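Local coordinates for uncharacterized protein, DUF633, LMOf2365_1472 (Listeria monocytogenes str. 4b F2365, PDB 3GNL), which is uncharacterised but probably methylates N1 of adenine 22 in tRNA, using a Rossmann-like methyltransferase domain, at residues L142-R150 and G178-F189. Sequence-based numbering, arbitrary orientation.
Sequences LITSEAILR and GPCLLKEQSAIF
Glu-146 reaches from the strand to the first turn of helix 179-184, where its OE1 accepts two backbone hydrogen bonds, from Cys-180 N at 2.7 Å (135°) and, straighter, from Leu-181 N at 3.1 Å (159°). Both donors use the anti side of the oxygen but come from opposite faces of the carboxylate plane. With CG turned away from its own carbonyl carbon (chi1 -57°) and the chain extended beyond it, the carboxylate lands at the amino end of this short helix, whose N-H groups would favour its negative charge. OE2 forms a salt bridge with Arg-133.

Apolar groups pack around the stem of Glu-146 and beside it. The Ile-143 side chain crosses Pro-179 at about a right angle, CD1 3.8 Å from Pro-179 CD; Cys-180 SG rests against the Ser-145 backbone, and Leu-181 CD2 packs on Glu-146 CB and the Ala-147 carbonyl carbon. Ile-148 directs CG2 toward Leu-181 CD2 and Ser-186 OG, while its side chain slides past Ile-188 in the opposite direction, CG1 4.1 Å from Ile-188 CG2. Ser-186 OG caps the next helix by accepting from Phe-189 N, and one water joins it to Ile-148 O. Two more waters, both donating to Glu-184 OE1, tie that carboxylate to Glu-146 O and Ile-148 N on the strand edge turned away from strand 154-163. The Arg-150 guanidinium closes the row, one face against Ile-188 CG2.

The contact sets these helices against edge strand 141-151, paired with antiparallel strand 154-163 in the 3-2-1-4-5-7-6 sheet of class I (Rossmann-like) methyltransferases. Helix 129-139 borders Ile-143, Pro-179 and Leu-181, while helix 187-208 runs out from the sheet and is followed by helix 215-235, the last.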
loop_
_atom_site.group_PDB
_atom_site.type_symbol
_atom_site.label_atom_id
_atom_site.label_comp_id
_atom_site.label_asym_id
_atom_site.label_seq_id
_atom_site.Cartn_x
_atom_site.Cartn_y
_atom_site.Cartn_z
ATOM N N LEU A 142 6.525 4.665 -11.653
ATOM C CA LEU A 142 6.530 3.278 -12.032
ATOM C C LEU A 142 6.369 2.351 -10.824
ATOM O O LEU A 142 6.974 2.571 -9.772
ATOM C CB LEU A 142 7.828 2.955 -12.778
ATOM C CG LEU A 142 8.025 1.771 -13.688
ATOM C CD1 LEU A 142 6.953 1.703 -14.829
ATOM C CD2 LEU A 142 9.408 1.915 -14.310
ATOM N N ILE A 143 5.569 1.295 -10.961
ATOM C CA ILE A 143 5.592 0.207 -10.003
ATOM C C ILE A 143 6.741 -0.757 -10.343
ATOM O O ILE A 143 6.825 -1.321 -11.456
ATOM C CB ILE A 143 4.215 -0.524 -9.998
ATOM C CG1 ILE A 143 3.142 0.475 -9.578
ATOM C CG2 ILE A 143 4.219 -1.763 -9.051
ATOM C CD1 ILE A 143 1.653 -0.002 -9.949
ATOM N N THR A 144 7.687 -0.906 -9.403
ATOM C CA THR A 144 8.855 -1.728 -9.630
ATOM C C THR A 144 8.860 -3.065 -8.950
ATOM O O THR A 144 9.523 -3.976 -9.399
ATOM C CB THR A 144 10.114 -0.979 -9.206
ATOM O OG1 THR A 144 9.960 -0.587 -7.848
ATOM C CG2 THR A 144 10.238 0.296 -10.048
ATOM N N SER A 145 8.068 -3.210 -7.881
ATOM C CA SER A 145 7.932 -4.478 -7.191
ATOM C C SER A 145 6.542 -4.476 -6.573
ATOM O O SER A 145 6.001 -3.421 -6.283
ATOM C CB SER A 145 8.931 -4.621 -6.033
ATOM O OG SER A 145 10.277 -4.812 -6.482
ATOM N N GLU A 146 6.012 -5.704 -6.422
ATOM C CA GLU A 146 4.796 -5.913 -5.593
ATOM C C GLU A 146 4.863 -7.248 -4.927
ATOM O O GLU A 146 5.560 -8.186 -5.366
ATOM C CB GLU A 146 3.519 -5.875 -6.466
ATOM C CG GLU A 146 3.332 -4.589 -7.274
ATOM C CD GLU A 146 2.041 -4.602 -8.130
ATOM O OE1 GLU A 146 1.996 -5.450 -9.071
ATOM O OE2 GLU A 146 1.152 -3.791 -7.823
ATOM N N ALA A 147 4.098 -7.341 -3.846
ATOM C CA ALA A 147 3.958 -8.584 -3.128
ATOM C C ALA A 147 2.519 -8.730 -2.677
ATOM O O ALA A 147 1.822 -7.741 -2.462
ATOM C CB ALA A 147 4.895 -8.668 -1.930
ATOM N N ILE A 148 2.126 -9.976 -2.496
ATOM C CA ILE A 148 0.807 -10.307 -1.930
ATOM C C ILE A 148 1.052 -11.381 -0.906
ATOM O O ILE A 148 1.805 -12.327 -1.165
ATOM C CB ILE A 148 -0.282 -10.659 -3.029
ATOM C CG1 ILE A 148 -1.683 -10.651 -2.432
ATOM C CG2 ILE A 148 0.071 -11.882 -3.847
ATOM C CD1 ILE A 148 -2.815 -10.676 -3.465
ATOM N N LEU A 149 0.464 -11.216 0.280
ATOM C CA LEU A 149 0.684 -12.208 1.320
ATOM C C LEU A 149 -0.585 -12.377 2.123
ATOM O O LEU A 149 -1.514 -11.543 2.050
ATOM C CB LEU A 149 1.881 -11.822 2.199
ATOM C CG LEU A 149 1.838 -10.492 2.954
ATOM C CD1 LEU A 149 1.322 -10.589 4.406
ATOM C CD2 LEU A 149 3.235 -9.881 2.957
ATOM N N ARG A 150 -0.645 -13.462 2.880
ATOM C CA ARG A 150 -1.780 -13.680 3.776
ATOM C C ARG A 150 -1.231 -13.770 5.205
ATOM O O ARG A 150 -0.274 -14.486 5.465
ATOM C CB ARG A 150 -2.555 -14.941 3.347
ATOM C CG ARG A 150 -3.845 -15.203 4.165
ATOM C CD ARG A 150 -4.841 -16.213 3.580
ATOM N NE ARG A 150 -4.294 -17.112 2.562
ATOM C CZ ARG A 150 -4.708 -17.136 1.293
ATOM N NH1 ARG A 150 -4.168 -17.971 0.430
ATOM N NH2 ARG A 150 -5.680 -16.329 0.892
ATOM N N GLY A 178 -2.418 -5.440 -10.294
ATOM C CA GLY A 178 -0.994 -5.183 -10.046
ATOM C C GLY A 178 -0.179 -5.719 -11.198
ATOM O O GLY A 178 -0.203 -6.915 -11.506
ATOM N N PRO A 179 0.661 -4.861 -11.809
ATOM C CA PRO A 179 1.453 -5.359 -12.931
ATOM C C PRO A 179 2.461 -6.457 -12.589
ATOM O O PRO A 179 2.690 -7.333 -13.400
ATOM C CB PRO A 179 2.160 -4.091 -13.461
ATOM C CG PRO A 179 2.279 -3.230 -12.210
ATOM C CD PRO A 179 0.935 -3.459 -11.471
ATOM N N CYS A 180 3.056 -6.405 -11.400
ATOM C CA CYS A 180 3.982 -7.440 -10.977
ATOM C C CYS A 180 3.229 -8.655 -10.492
ATOM O O CYS A 180 3.614 -9.787 -10.786
ATOM C CB CYS A 180 4.917 -6.908 -9.869
ATOM S SG CYS A 180 5.808 -5.325 -10.291
ATOM N N LEU A 181 2.142 -8.423 -9.751
ATOM C CA LEU A 181 1.383 -9.527 -9.200
ATOM C C LEU A 181 0.755 -10.373 -10.297
ATOM O O LEU A 181 0.672 -11.608 -10.192
ATOM C CB LEU A 181 0.272 -9.022 -8.262
ATOM C CG LEU A 181 0.766 -8.262 -7.008
ATOM C CD1 LEU A 181 -0.450 -7.812 -6.195
ATOM C CD2 LEU A 181 1.699 -9.070 -6.138
ATOM N N LEU A 182 0.328 -9.714 -11.359
ATOM C CA LEU A 182 -0.315 -10.547 -12.386
ATOM C C LEU A 182 0.672 -11.342 -13.257
ATOM O O LEU A 182 0.279 -12.330 -13.847
ATOM C CB LEU A 182 -1.344 -9.758 -13.193
ATOM C CG LEU A 182 -0.854 -8.725 -14.178
ATOM C CD1 LEU A 182 -0.507 -9.395 -15.534
ATOM C CD2 LEU A 182 -1.968 -7.708 -14.360
ATOM N N LYS A 183 1.928 -10.909 -13.327
ATOM C CA LYS A 183 2.992 -11.724 -13.939
ATOM C C LYS A 183 3.358 -12.945 -13.076
ATOM O O LYS A 183 3.536 -14.056 -13.574
ATOM C CB LYS A 183 4.245 -10.892 -14.236
ATOM C CG LYS A 183 4.110 -9.855 -15.348
ATOM C CD LYS A 183 5.499 -9.573 -15.942
ATOM C CE LYS A 183 5.676 -8.115 -16.359
ATOM N NZ LYS A 183 7.094 -7.670 -16.157
ATOM N N GLU A 184 3.447 -12.719 -11.774
ATOM C CA GLU A 184 3.827 -13.724 -10.806
ATOM C C GLU A 184 2.767 -14.826 -10.663
ATOM O O GLU A 184 3.112 -16.006 -10.567
ATOM C CB GLU A 184 4.057 -13.043 -9.472
ATOM C CG GLU A 184 4.493 -13.999 -8.387
ATOM C CD GLU A 184 4.468 -13.409 -6.955
ATOM O OE1 GLU A 184 3.713 -12.426 -6.642
ATOM O OE2 GLU A 184 5.221 -13.975 -6.115
ATOM N N GLN A 185 1.483 -14.425 -10.632
ATOM C CA GLN A 185 0.384 -15.375 -10.443
ATOM C C GLN A 185 0.653 -16.343 -9.269
ATOM O O GLN A 185 0.544 -17.573 -9.427
ATOM C CB GLN A 185 0.123 -16.184 -11.741
ATOM C CG GLN A 185 -0.299 -15.396 -12.970
ATOM C CD GLN A 185 -1.786 -15.056 -12.963
ATOM O OE1 GLN A 185 -2.584 -15.728 -12.300
ATOM N NE2 GLN A 185 -2.164 -14.041 -13.718
ATOM N N SER A 186 0.978 -15.834 -8.079
ATOM C CA SER A 186 1.193 -16.719 -6.940
ATOM C C SER A 186 -0.085 -17.439 -6.501
ATOM O O SER A 186 -1.189 -17.067 -6.928
ATOM C CB SER A 186 1.742 -15.922 -5.783
ATOM O OG SER A 186 0.687 -15.197 -5.175
ATOM N N ALA A 187 0.042 -18.464 -5.668
ATOM C CA ALA A 187 -1.122 -19.220 -5.240
ATOM C C ALA A 187 -2.059 -18.313 -4.439
ATOM O O ALA A 187 -3.267 -18.491 -4.520
ATOM C CB ALA A 187 -0.669 -20.400 -4.376
ATOM N N ILE A 188 -1.504 -17.373 -3.662
ATOM C CA ILE A 188 -2.343 -16.445 -2.899
ATOM C C ILE A 188 -3.094 -15.491 -3.837
ATOM O O ILE A 188 -4.285 -15.224 -3.650
ATOM C CB ILE A 188 -1.503 -15.692 -1.844
ATOM C CG1 ILE A 188 -1.041 -16.676 -0.717
ATOM C CG2 ILE A 188 -2.263 -14.501 -1.250
ATOM C CD1 ILE A 188 0.141 -16.148 0.111
ATOM N N PHE A 189 -2.401 -14.984 -4.836
ATOM C CA PHE A 189 -3.040 -14.161 -5.849
ATOM C C PHE A 189 -4.215 -14.894 -6.495
ATOM O O PHE A 189 -5.321 -14.334 -6.580
ATOM C CB PHE A 189 -2.015 -13.757 -6.907
ATOM C CG PHE A 189 -2.598 -12.952 -8.052
ATOM C CD1 PHE A 189 -2.626 -11.574 -7.996
ATOM C CD2 PHE A 189 -3.072 -13.602 -9.209
ATOM C CE1 PHE A 189 -3.144 -10.818 -9.067
ATOM C CE2 PHE A 189 -3.601 -12.859 -10.262
ATOM C CZ PHE A 189 -3.643 -11.470 -10.204
HETATM O O HOH W 1 4.863 -10.034 -7.497
HETATM O O HOH W 2 3.819 -11.918 -3.888
HETATM O O HOH W 3 2.245 -14.306 -2.882
#